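Side-chain contacts in photosystem II assembly protein Ycf48 (Thermosynechococcus elongatus, PDB 5OJ5), which assists the early steps of photosystem II assembly and the replacement of photodamaged D1, whose C-terminal extension it binds: residues K139-P144 / A163-K168; E156-V161 / G194-V199; S263-R266 / G271-D274. One frame throughout, in Å; residues are numbered along the deposited sequence.

Contact 1 of 3, residues K139-P144 / A163-K168; sequences KLPGSP and AIYRTK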
ATOM      1  N   LYS A 139      -8.250 -23.789  -7.306  1.00 20.39           N
ATOM      2  CA  LYS A 139      -7.445 -23.636  -8.509  1.00 20.50           C
ATOM      3  C   LYS A 139      -6.932 -22.208  -8.754  1.00 18.13           C
ATOM      4  O   LYS A 139      -6.212 -21.957  -9.738  1.00 19.18           O
ATOM      5  CB  LYS A 139      -8.204 -24.232  -9.668  1.00 23.39           C
ATOM      6  CG  LYS A 139      -8.542 -25.720  -9.365  1.00 25.85           C
ATOM      7  CD  LYS A 139      -9.151 -26.441 -10.549  1.00 32.07           C
ATOM      8  CE  LYS A 139     -10.408 -25.714 -11.019  1.00 35.07           C
ATOM      9  NZ  LYS A 139     -11.437 -25.507  -9.935  1.00 36.57           N
ATOM     10  N   LEU A 140      -7.240 -21.282  -7.864  0.51 18.33           N
ATOM     11  CA  LEU A 140      -6.612 -19.971  -7.870  0.51 17.88           C
ATOM     12  C   LEU A 140      -5.091 -20.126  -7.912  0.51 15.35           C
ATOM     13  O   LEU A 140      -4.520 -20.782  -7.028  0.51 15.90           O
ATOM     14  CB  LEU A 140      -6.994 -19.278  -6.559  0.51 18.68           C
ATOM     15  CG  LEU A 140      -6.595 -17.818  -6.388  0.51 17.00           C
ATOM     16  CD1 LEU A 140      -7.358 -16.996  -7.382  0.51 17.73           C
ATOM     17  CD2 LEU A 140      -6.857 -17.325  -4.987  0.51 18.79           C
ATOM     18  N   PRO A 141      -4.377 -19.502  -8.886  1.00 15.52           N
ATOM     19  CA  PRO A 141      -2.911 -19.632  -8.896  1.00 14.65           C
ATOM     20  C   PRO A 141      -2.304 -18.628  -7.936  1.00 14.47           C
ATOM     21  O   PRO A 141      -2.368 -17.411  -8.165  1.00 16.17           O
ATOM     22  CB  PRO A 141      -2.537 -19.317 -10.345  1.00 18.39           C
ATOM     23  CG  PRO A 141      -3.801 -19.008 -11.075  1.00 21.21           C
ATOM     24  CD  PRO A 141      -4.897 -18.868 -10.090  1.00 17.68           C
ATOM     25  N   GLY A 142      -1.686 -19.137  -6.859  1.00 14.82           N
ATOM     26  CA  GLY A 142      -1.140 -18.310  -5.814  1.00 16.27           C
ATOM     27  C   GLY A 142      -2.236 -17.866  -4.861  1.00 14.61           C
ATOM     28  O   GLY A 142      -3.428 -18.063  -5.101  1.00 20.18           O
ATOM     29  N   SER A 143      -1.843 -17.207  -3.865  1.00 13.89           N
ATOM     30  CA  SER A 143      -2.746 -16.727  -2.844  0.51 13.26           C
ATOM     31  C   SER A 143      -3.120 -15.284  -3.106  1.00 12.45           C
ATOM     32  O   SER A 143      -2.379 -14.539  -3.754  1.00 12.74           O
ATOM     33  CB  SER A 143      -2.065 -16.803  -1.480  0.51 16.65           C
ATOM     34  OG  SER A 143      -0.741 -16.321  -1.607  0.51 18.98           O
ATOM     35  N   PRO A 144      -4.245 -14.835  -2.573  1.00 12.77           N
ATOM     36  CA  PRO A 144      -4.630 -13.433  -2.761  1.00 12.82           C
ATOM     37  C   PRO A 144      -3.619 -12.455  -2.197  1.00 12.57           C
ATOM     38  O   PRO A 144      -3.129 -12.629  -1.078  1.00 15.50           O
ATOM     39  CB  PRO A 144      -5.929 -13.326  -1.960  1.00 16.39           C
ATOM     40  CG  PRO A 144      -6.430 -14.690  -1.903  1.00 16.76           C
ATOM     41  CD  PRO A 144      -5.262 -15.581  -1.802  1.00 15.25           C
ATOM     42  N   ALA A 163      -2.095 -13.272 -11.086  1.00 10.30           N
ATOM     43  CA  ALA A 163      -3.355 -13.631 -11.741  1.00 10.52           C
ATOM     44  C   ALA A 163      -4.426 -12.646 -11.283  1.00  9.66           C
ATOM     45  O   ALA A 163      -4.442 -12.233 -10.120  1.00 10.79           O
ATOM     46  CB  ALA A 163      -3.735 -15.078 -11.385  1.00 12.31           C
ATOM     47  N   ILE A 164      -5.254 -12.195 -12.222  1.00 10.70           N
ATOM     48  CA  ILE A 164      -6.206 -11.117 -11.983  1.00 11.10           C
ATOM     49  C   ILE A 164      -7.611 -11.637 -12.263  1.00 11.31           C
ATOM     50  O   ILE A 164      -7.861 -12.210 -13.331  1.00 11.88           O
ATOM     51  CB  ILE A 164      -5.922  -9.896 -12.879  1.00 12.17           C
ATOM     52  CG1 ILE A 164      -4.483  -9.424 -12.707  1.00 12.31           C
ATOM     53  CG2 ILE A 164      -6.948  -8.790 -12.598  1.00 13.27           C
ATOM     54  CD1 ILE A 164      -4.123  -8.206 -13.561  1.00 14.29           C
ATOM     55  N   TYR A 165      -8.518 -11.428 -11.316  1.00 11.55           N
ATOM     56  CA  TYR A 165      -9.903 -11.878 -11.388  1.00 12.91           C
ATOM     57  C   TYR A 165     -10.843 -10.737 -11.023  1.00 12.77           C
ATOM     58  O   TYR A 165     -10.497  -9.854 -10.240  1.00 14.37           O
ATOM     59  CB  TYR A 165     -10.149 -13.016 -10.402  1.00 13.59           C
ATOM     60  CG  TYR A 165      -9.324 -14.214 -10.728  1.00 13.99           C
ATOM     61  CD1 TYR A 165      -9.835 -15.238 -11.506  1.00 15.28           C
ATOM     62  CD2 TYR A 165      -7.999 -14.303 -10.273  1.00 16.17           C
ATOM     63  CE1 TYR A 165      -9.038 -16.314 -11.864  1.00 18.03           C
ATOM     64  CE2 TYR A 165      -7.210 -15.362 -10.597  1.00 18.20           C
ATOM     65  CZ  TYR A 165      -7.736 -16.354 -11.410  1.00 19.55           C
ATOM     66  OH  TYR A 165      -6.931 -17.406 -11.716  1.00 26.57           O
ATOM     67  N   ARG A 166     -12.060 -10.800 -11.547  1.00 12.39           N
ATOM     68  CA  ARG A 166     -13.090  -9.845 -11.184  1.00 12.63           C
ATOM     69  C   ARG A 166     -14.386 -10.576 -10.864  1.00 12.86           C
ATOM     70  O   ARG A 166     -14.727 -11.569 -11.496  1.00 15.11           O
ATOM     71  CB  ARG A 166     -13.335  -8.826 -12.326  1.00 16.52           C
ATOM     72  CG  ARG A 166     -14.205  -7.610 -12.023  1.00 20.67           C
ATOM     73  CD  ARG A 166     -14.324  -6.662 -13.246  1.00 25.16           C
ATOM     74  NE  ARG A 166     -13.128  -5.816 -13.429  1.00 29.01           N
ATOM     75  CZ  ARG A 166     -12.458  -5.695 -14.568  1.00 30.46           C
ATOM     76  NH1 ARG A 166     -12.846  -6.395 -15.631  1.00 31.26           N
ATOM     77  NH2 ARG A 166     -11.395  -4.897 -14.643  1.00 30.80           N
ATOM     78  N   THR A 167     -15.109 -10.092  -9.870  1.00 11.47           N
ATOM     79  CA  THR A 167     -16.469 -10.526  -9.585  1.00 11.33           C
ATOM     80  C   THR A 167     -17.404  -9.350  -9.794  1.00 10.27           C
ATOM     81  O   THR A 167     -17.050  -8.190  -9.535  1.00 10.45           O
ATOM     82  CB  THR A 167     -16.628 -11.080  -8.138  1.00 11.90           C
ATOM     83  OG1 THR A 167     -17.923 -11.662  -7.975  1.00 12.10           O
ATOM     84  CG2 THR A 167     -16.450 -10.004  -7.079  1.00 11.93           C
ATOM     85  N   LYS A 168     -18.629  -9.687 -10.202  1.00 10.66           N
ATOM     86  CA  LYS A 168     -19.724  -8.725 -10.285  1.00 10.50           C
ATOM     87  C   LYS A 168     -20.888  -9.168  -9.425  1.00 11.08           C
ATOM     88  O   LYS A 168     -21.930  -8.501  -9.437  1.00 12.25           O
ATOM     89  CB  LYS A 168     -20.158  -8.555 -11.730  1.00 11.99           C
ATOM     90  CG  LYS A 168     -19.078  -8.009 -12.614  1.00 13.98           C
ATOM     91  CD  LYS A 168     -19.556  -7.980 -14.084  1.00 16.96           C
ATOM     92  CE  LYS A 168     -18.513  -7.463 -15.029  1.00 19.27           C
ATOM     93  NZ  LYS A 168     -19.013  -7.539 -16.441  1.00 23.73           N
TER

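Contact 2 of 3, residues E156-V161 / G194-V199; sequences EMITNV and GEYVAV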
ATOM      1  N   GLU A 156     -12.211  -6.528  -7.686  1.00 10.29           N
ATOM      2  CA  GLU A 156     -11.112  -7.162  -8.403  1.00 10.62           C
ATOM      3  C   GLU A 156     -10.075  -7.660  -7.434  1.00  9.18           C
ATOM      4  O   GLU A 156      -9.820  -7.047  -6.414  1.00  9.81           O
ATOM      5  CB  GLU A 156     -10.519  -6.258  -9.382  1.00 17.38           C
ATOM      6  CG  GLU A 156     -10.111  -4.985  -9.023  1.00 22.49           C
ATOM      7  CD  GLU A 156      -9.929  -4.119 -10.275  1.00 27.15           C
ATOM      8  OE1 GLU A 156      -8.941  -3.385 -10.314  1.00 26.22           O
ATOM      9  OE2 GLU A 156     -10.726  -4.176 -11.256  1.00 28.61           O
ATOM     10  N   MET A 157      -9.488  -8.802  -7.773  0.65 10.13           N
ATOM     11  CA  MET A 157      -8.507  -9.475  -6.940  0.65  9.72           C
ATOM     12  C   MET A 157      -7.274  -9.823  -7.765  0.65  9.20           C
ATOM     13  O   MET A 157      -7.386 -10.253  -8.918  0.65 10.06           O
ATOM     14  CB  MET A 157      -9.156 -10.781  -6.385  0.65 10.76           C
ATOM     15  CG  MET A 157      -8.166 -11.611  -5.560  0.65 12.16           C
ATOM     16  SD  MET A 157      -8.838 -12.990  -4.679  0.65 14.93           S
ATOM     17  CE  MET A 157      -9.651 -13.914  -5.998  0.65 16.70           C
ATOM     18  N   ILE A 158      -6.110  -9.654  -7.163  1.00  9.44           N
ATOM     19  CA  ILE A 158      -4.855 -10.058  -7.790  1.00  9.32           C
ATOM     20  C   ILE A 158      -4.162 -11.015  -6.842  1.00  8.96           C
ATOM     21  O   ILE A 158      -4.068 -10.746  -5.630  1.00  9.54           O
ATOM     22  CB  ILE A 158      -3.947  -8.852  -8.120  1.00 10.63           C
ATOM     23  CG1 ILE A 158      -4.744  -7.905  -9.015  1.00 14.71           C
ATOM     24  CG2 ILE A 158      -2.680  -9.334  -8.843  1.00 10.99           C
ATOM     25  CD1 ILE A 158      -3.913  -6.828  -9.693  1.00 15.12           C
ATOM     26  N   THR A 159      -3.631 -12.119  -7.391  1.00  9.15           N
ATOM     27  CA  THR A 159      -2.868 -13.051  -6.567  1.00  9.61           C
ATOM     28  C   THR A 159      -1.421 -12.645  -6.463  1.00  9.96           C
ATOM     29  O   THR A 159      -0.944 -11.761  -7.164  1.00 10.14           O
ATOM     30  CB  THR A 159      -2.978 -14.495  -7.065  1.00 10.36           C
ATOM     31  OG1 THR A 159      -2.166 -14.641  -8.226  1.00  9.82           O
ATOM     32  CG2 THR A 159      -4.433 -14.906  -7.348  1.00 12.48           C
ATOM     33  N   ASN A 160      -0.690 -13.354  -5.589  1.00 10.63           N
ATOM     34  CA  ASN A 160       0.715 -13.047  -5.369  1.00 11.08           C
ATOM     35  C   ASN A 160       1.585 -13.254  -6.602  1.00 10.54           C
ATOM     36  O   ASN A 160       2.692 -12.695  -6.639  1.00 12.09           O
ATOM     37  CB  ASN A 160       1.268 -13.804  -4.168  1.00 14.02           C
ATOM     38  CG  ASN A 160       1.301 -15.232  -4.357  1.00 16.43           C
ATOM     39  OD1 ASN A 160       0.534 -15.809  -5.078  1.00 16.98           O
ATOM     40  ND2 ASN A 160       2.228 -15.870  -3.660  1.00 22.86           N
ATOM     41  N   VAL A 161       1.106 -14.001  -7.600  1.00  9.85           N
ATOM     42  CA  VAL A 161       1.813 -14.219  -8.835  1.00 10.26           C
ATOM     43  C   VAL A 161       1.126 -13.524 -10.001  1.00  9.87           C
ATOM     44  O   VAL A 161       1.405 -13.816 -11.173  1.00 11.36           O
ATOM     45  CB  VAL A 161       2.070 -15.702  -9.120  1.00 10.62           C
ATOM     46  CG1 VAL A 161       3.018 -16.264  -8.045  1.00 11.12           C
ATOM     47  CG2 VAL A 161       0.781 -16.491  -9.213  1.00 11.57           C
ATOM     48  N   GLY A 194      -7.430   1.915 -12.679  1.00 15.41           N
ATOM     49  CA  GLY A 194      -7.420   0.465 -12.617  1.00 15.43           C
ATOM     50  C   GLY A 194      -6.263  -0.174 -13.331  1.00 14.01           C
ATOM     51  O   GLY A 194      -6.334  -1.365 -13.600  1.00 17.03           O
ATOM     52  N   GLU A 195      -5.216   0.604 -13.662  1.00 12.53           N
ATOM     53  CA  GLU A 195      -3.976  -0.007 -14.113  0.61 12.11           C
ATOM     54  C   GLU A 195      -3.175  -0.480 -12.914  1.00 10.54           C
ATOM     55  O   GLU A 195      -3.328   0.033 -11.801  1.00 11.42           O
ATOM     56  CB  GLU A 195      -3.147   1.046 -14.839  0.61 13.18           C
ATOM     57  CG  GLU A 195      -3.920   1.697 -15.889  0.61 15.95           C
ATOM     58  CD  GLU A 195      -3.457   3.132 -16.206  0.61 20.76           C
ATOM     59  OE1 GLU A 195      -3.283   4.060 -15.288  0.61 18.69           O
ATOM     60  OE2 GLU A 195      -3.322   3.335 -17.445  0.61 23.58           O
ATOM     61  N   TYR A 196      -2.305  -1.459 -13.143  1.00 10.08           N
ATOM     62  CA  TYR A 196      -1.413  -1.935 -12.089  1.00  9.66           C
ATOM     63  C   TYR A 196       0.017  -1.942 -12.581  1.00  9.38           C
ATOM     64  O   TYR A 196       0.290  -2.113 -13.769  1.00 10.11           O
ATOM     65  CB  TYR A 196      -1.817  -3.357 -11.648  1.00 11.15           C
ATOM     66  CG  TYR A 196      -3.153  -3.438 -10.946  1.00 12.37           C
ATOM     67  CD1 TYR A 196      -3.218  -3.368  -9.553  1.00 13.28           C
ATOM     68  CD2 TYR A 196      -4.347  -3.567 -11.653  1.00 14.97           C
ATOM     69  CE1 TYR A 196      -4.419  -3.492  -8.870  1.00 16.23           C
ATOM     70  CE2 TYR A 196      -5.572  -3.678 -10.962  1.00 16.86           C
ATOM     71  CZ  TYR A 196      -5.590  -3.655  -9.582  1.00 17.92           C
ATOM     72  OH  TYR A 196      -6.800  -3.797  -8.931  1.00 20.44           O
ATOM     73  N   VAL A 197       0.923  -1.802 -11.608  1.00  9.16           N
ATOM     74  CA  VAL A 197       2.356  -1.939 -11.838  1.00  9.06           C
ATOM     75  C   VAL A 197       2.911  -2.860 -10.771  1.00  8.69           C
ATOM     76  O   VAL A 197       2.602  -2.715  -9.583  1.00  9.14           O
ATOM     77  CB  VAL A 197       3.063  -0.566 -11.895  1.00  9.39           C
ATOM     78  CG1 VAL A 197       3.005   0.231 -10.580  1.00 10.44           C
ATOM     79  CG2 VAL A 197       4.538  -0.752 -12.303  1.00 11.01           C
ATOM     80  N   ALA A 198       3.720  -3.831 -11.200  1.00  9.00           N
ATOM     81  CA  ALA A 198       4.268  -4.857 -10.323  1.00  9.38           C
ATOM     82  C   ALA A 198       5.774  -4.945 -10.522  1.00  9.02           C
ATOM     83  O   ALA A 198       6.252  -5.058 -11.657  1.00 11.27           O
ATOM     84  CB  ALA A 198       3.659  -6.203 -10.648  1.00 10.85           C
ATOM     85  N   VAL A 199       6.513  -4.946  -9.447  1.00  8.97           N
ATOM     86  CA  VAL A 199       7.963  -5.131  -9.479  1.00  9.14           C
ATOM     87  C   VAL A 199       8.272  -6.612  -9.407  1.00  9.04           C
ATOM     88  O   VAL A 199       7.691  -7.339  -8.596  1.00  9.59           O
ATOM     89  CB  VAL A 199       8.621  -4.356  -8.327  1.00  9.83           C
ATOM     90  CG1 VAL A 199      10.137  -4.615  -8.328  1.00 10.69           C
ATOM     91  CG2 VAL A 199       8.329  -2.847  -8.480  1.00 11.68           C
TER
HETATM   92  O   HOH W   1      -8.805  -2.672 -13.396  1.00 23.49           O

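Contact 3 of 3, residues S263-R266 / G271-D274; sequences SPLR and GFLD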
ATOM      1  N   SER A 263      18.554  11.382  -5.354  0.54 19.05           N
ATOM      2  CA  SER A 263      18.989  10.906  -4.045  0.54 19.21           C
ATOM      3  C   SER A 263      18.383  11.846  -3.021  0.54 18.90           C
ATOM      4  O   SER A 263      18.988  12.871  -2.660  0.54 20.78           O
ATOM      5  CB  SER A 263      20.506  10.936  -3.939  0.54 21.24           C
ATOM      6  OG  SER A 263      21.063  10.219  -5.010  0.54 22.31           O
ATOM      7  N   PRO A 264      17.192  11.538  -2.531  1.00 16.72           N
ATOM      8  CA  PRO A 264      16.531  12.454  -1.583  1.00 17.11           C
ATOM      9  C   PRO A 264      17.312  12.708  -0.300  1.00 18.91           C
ATOM     10  O   PRO A 264      17.241  13.827   0.226  1.00 22.26           O
ATOM     11  CB  PRO A 264      15.202  11.731  -1.321  1.00 16.44           C
ATOM     12  CG  PRO A 264      14.932  11.039  -2.606  1.00 16.45           C
ATOM     13  CD  PRO A 264      16.271  10.516  -3.044  1.00 15.68           C
ATOM     14  N   LEU A 265      18.047  11.716   0.219  1.00 19.78           N
ATOM     15  CA  LEU A 265      18.872  11.866   1.420  1.00 21.99           C
ATOM     16  C   LEU A 265      20.352  11.975   1.100  1.00 23.46           C
ATOM     17  O   LEU A 265      21.187  11.833   2.003  1.00 27.60           O
ATOM     18  CB  LEU A 265      18.655  10.711   2.395  1.00 23.70           C
ATOM     19  CG  LEU A 265      17.578  10.927   3.432  1.00 27.09           C
ATOM     20  CD1 LEU A 265      17.434   9.732   4.328  1.00 28.46           C
ATOM     21  CD2 LEU A 265      17.859  12.157   4.258  1.00 27.62           C
ATOM     22  N   ARG A 266      20.699  12.258  -0.146  1.00 23.93           N
ATOM     23  CA  ARG A 266      22.101  12.465  -0.514  1.00 27.62           C
ATOM     24  C   ARG A 266      23.023  11.314  -0.072  1.00 33.78           C
ATOM     25  O   ARG A 266      24.201  11.526   0.231  1.00 35.71           O
ATOM     26  CB  ARG A 266      22.626  13.800   0.036  1.00 29.76           C
ATOM     27  CG  ARG A 266      21.820  15.012  -0.397  1.00 32.98           C
ATOM     28  CD  ARG A 266      22.381  16.281   0.234  1.00 40.30           C
ATOM     29  NE  ARG A 266      23.822  16.431   0.017  1.00 45.57           N
ATOM     30  CZ  ARG A 266      24.635  17.150   0.793  1.00 48.36           C
ATOM     31  NH1 ARG A 266      24.164  17.789   1.861  1.00 48.43           N
ATOM     32  NH2 ARG A 266      25.930  17.228   0.508  1.00 49.51           N
ATOM     33  N   GLY A 271      17.397   2.948   2.818  1.00 19.29           N
ATOM     34  CA  GLY A 271      16.503   2.524   1.793  1.00 17.85           C
ATOM     35  C   GLY A 271      15.127   3.107   2.011  1.00 16.12           C
ATOM     36  O   GLY A 271      14.659   3.315   3.139  1.00 19.73           O
ATOM     37  N   PHE A 272      14.453   3.341   0.901  1.00 12.61           N
ATOM     38  CA  PHE A 272      13.073   3.785   0.963  1.00 11.74           C
ATOM     39  C   PHE A 272      12.135   2.629   0.659  1.00 10.70           C
ATOM     40  O   PHE A 272      12.482   1.682  -0.047  1.00 12.10           O
ATOM     41  CB  PHE A 272      12.797   4.960   0.013  1.00 12.47           C
ATOM     42  CG  PHE A 272      13.643   6.130   0.355  1.00 13.72           C
ATOM     43  CD1 PHE A 272      14.660   6.579  -0.512  1.00 16.68           C
ATOM     44  CD2 PHE A 272      13.478   6.764   1.562  1.00 16.11           C
ATOM     45  CE1 PHE A 272      15.470   7.684  -0.183  1.00 18.53           C
ATOM     46  CE2 PHE A 272      14.292   7.870   1.915  1.00 18.40           C
ATOM     47  CZ  PHE A 272      15.279   8.302   1.037  1.00 18.90           C
ATOM     48  N   LEU A 273      10.906   2.744   1.162  1.00 10.86           N
ATOM     49  CA  LEU A 273       9.929   1.668   1.113  1.00 10.47           C
ATOM     50  C   LEU A 273       8.670   2.077   0.388  1.00 10.31           C
ATOM     51  O   LEU A 273       8.059   1.236  -0.257  1.00 11.64           O
ATOM     52  CB  LEU A 273       9.631   1.198   2.531  1.00 11.89           C
ATOM     53  CG  LEU A 273      10.856   0.601   3.243  1.00 13.78           C
ATOM     54  CD1 LEU A 273      10.653   0.486   4.730  1.00 14.68           C
ATOM     55  CD2 LEU A 273      11.208  -0.733   2.621  1.00 15.89           C
ATOM     56  N   ASP A 274       8.205   3.329   0.528  1.00  9.94           N
ATOM     57  CA  ASP A 274       6.974   3.751  -0.125  1.00  9.68           C
ATOM     58  C   ASP A 274       7.020   5.243  -0.386  1.00  9.48           C
ATOM     59  O   ASP A 274       7.767   5.992   0.265  1.00  9.89           O
ATOM     60  CB  ASP A 274       5.743   3.410   0.728  1.00 10.88           C
ATOM     61  CG  ASP A 274       4.467   3.362  -0.072  1.00 10.76           C
ATOM     62  OD1 ASP A 274       4.540   3.218  -1.319  1.00 10.97           O
ATOM     63  OD2 ASP A 274       3.387   3.344   0.544  1.00 13.72           O
TER

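Contact 1 of 3, residues K139-P144 / A163-K168
P141 and A163 mark the closest approach of the two backbones, CA to CA 6.7 Å, where the irregular loop 139-144 passes the start of strand 164-167 in one blade of the seven-bladed beta-propeller. The loop leads from strand 132-133 of the preceding blade into strand 144-151, the first strand of this one. No hydrogen bond joins the two segments; the contact is made by apolar atoms and the end of one tyrosine. Y165 has its CG anti to the carbonyl carbon (chi1 -63°), and its ring reaches across to L140 and P141, which both meet it obliquely from the same side of its plane. L140, modelled in two conformers, rests CD1 3.6 Å from Y165 CE2. Its CG is anti to the backbone N (chi1 -173°), an orientation that brings the branched end closer to the tyrosine than its first bond would suggest. Beyond the ring, P141 CG packs 3.9 Å from A163 CB. The proline therefore lies against both the alanine methyl and the phenol end. Next to this patch, T159 OG1 is hydrogen-bonded to both P141 O and A163 N, pinning the loop to the turn before strand 164-167. At the other end of that strand, T167 OG1 is hydrogen-bonded to D169 N, G171 N and N173 O, a turn consistent with the Asp-box of BNR-type propellers. Packing is tightest at the phenol oxygen, with P141 CD only 3.0 Å from Y165 OH.

Contact 2 of 3, residues E156-V161 / G194-V199
Y196 and E156 meet in the seam between adjacent propeller blades, each on the second strand of its four-stranded antiparallel sheet. Y196 OH donates a hydrogen bond of 2.6 Å to E156 OE1, which lies at the ring edge, in its plane. The oxygen is met on its anti side, 21° out of the carboxylate plane, while carboxylate and ring planes are 39° apart. E156 starts from the crowded position, CG between the backbone N and the carbonyl carbon (chi1 52°), and then runs extended to the phenol. I158, two residues along, sets CD1 over the centre of the Y196 ring in a CH-pi contact, 3.4 Å from the centroid. One methyl thus sits over a face while a carboxylate holds the hydroxyl. R190 clamps the pair, NE hydrogen-bonded to Y196 OH and NH2 in a salt bridge with E156 OE1, and would probably stabilise the buried carboxylate as an anion. A water lies within hydrogen-bonding reach of G194 O, at 2.8 Å, and E156 OE1, at 3.2 Å, with more acceptors nearby than protons to give. Around this core, L146 of strand 144-151 and W209 of strand 205-209 pack against Y196, and K148 and L150 against E156.

Contact 3 of 3, residues S263-R266 / G271-D274
F272 reaches out from the start of strand 272-277 and is gripped near its far end by P264 and L265. P264 lies on one side of the ring plane and L265 CD1 on the other, both at an oblique angle to it. P264 CD is 4.1 Å from F272 CE1, while P264 CB stands 4.2 Å from F272 CZ, so the pyrrolidine ring runs along the outer corner of the phenyl group. L265 brings a single methyl, CD1, to 4.2 Å from the same F272 CZ. The approach is wholly apolar, without a hydrogen bond between the segments. F272 has CG anti to the carbonyl carbon (chi1 -60°), which directs the ring toward the turn.

Behind this first shell stands a type I beta turn from S263 to R266, closed by the bond from R266 N to S263 O at 3.1 Å. The turn puts P264 and L265 side by side, which lets consecutive residues reach both sides of one ring. L293 of strand 292-295 touches P264, L265 and F272 alike. Further out, P264 packs on W302 and on I247 of strand 246-251, L265 on I39 and V270, and R266 NH1 is hydrogen-bonded to A38 O near the chain start. On the strand, L273 and D274 both face A286 in a classic beta bulge just past F272, and D274 OD2 receives a hydrogen bond from I318 N. A loop that leads from one blade's strands to the next and packs its turn on the side chain at the start of that blade's first strand is a blade-to-blade connection of a beta-propeller.

In the fold
Contacts 1 and 2 share a sheet: strands 154-159 and 164-167 are neighbours in it, and the centres of the two contacts lie about 10 Å apart. They touch through S143 O and N160 N, 2.8 Å apart, a probable hydrogen bond. Contact 1 is partly buried, further from the chain centre than contact 2, and apolar apart from a phenol oxygen. Contact 2 lies deeper and combines buried charge, a phenol and water across a blade seam. Contact 3, centred about 33 Å from contact 1 on the opposite side of the chain's centre, is buried as well, yet purely hydrophobic, joining a connecting loop to the strand that follows it.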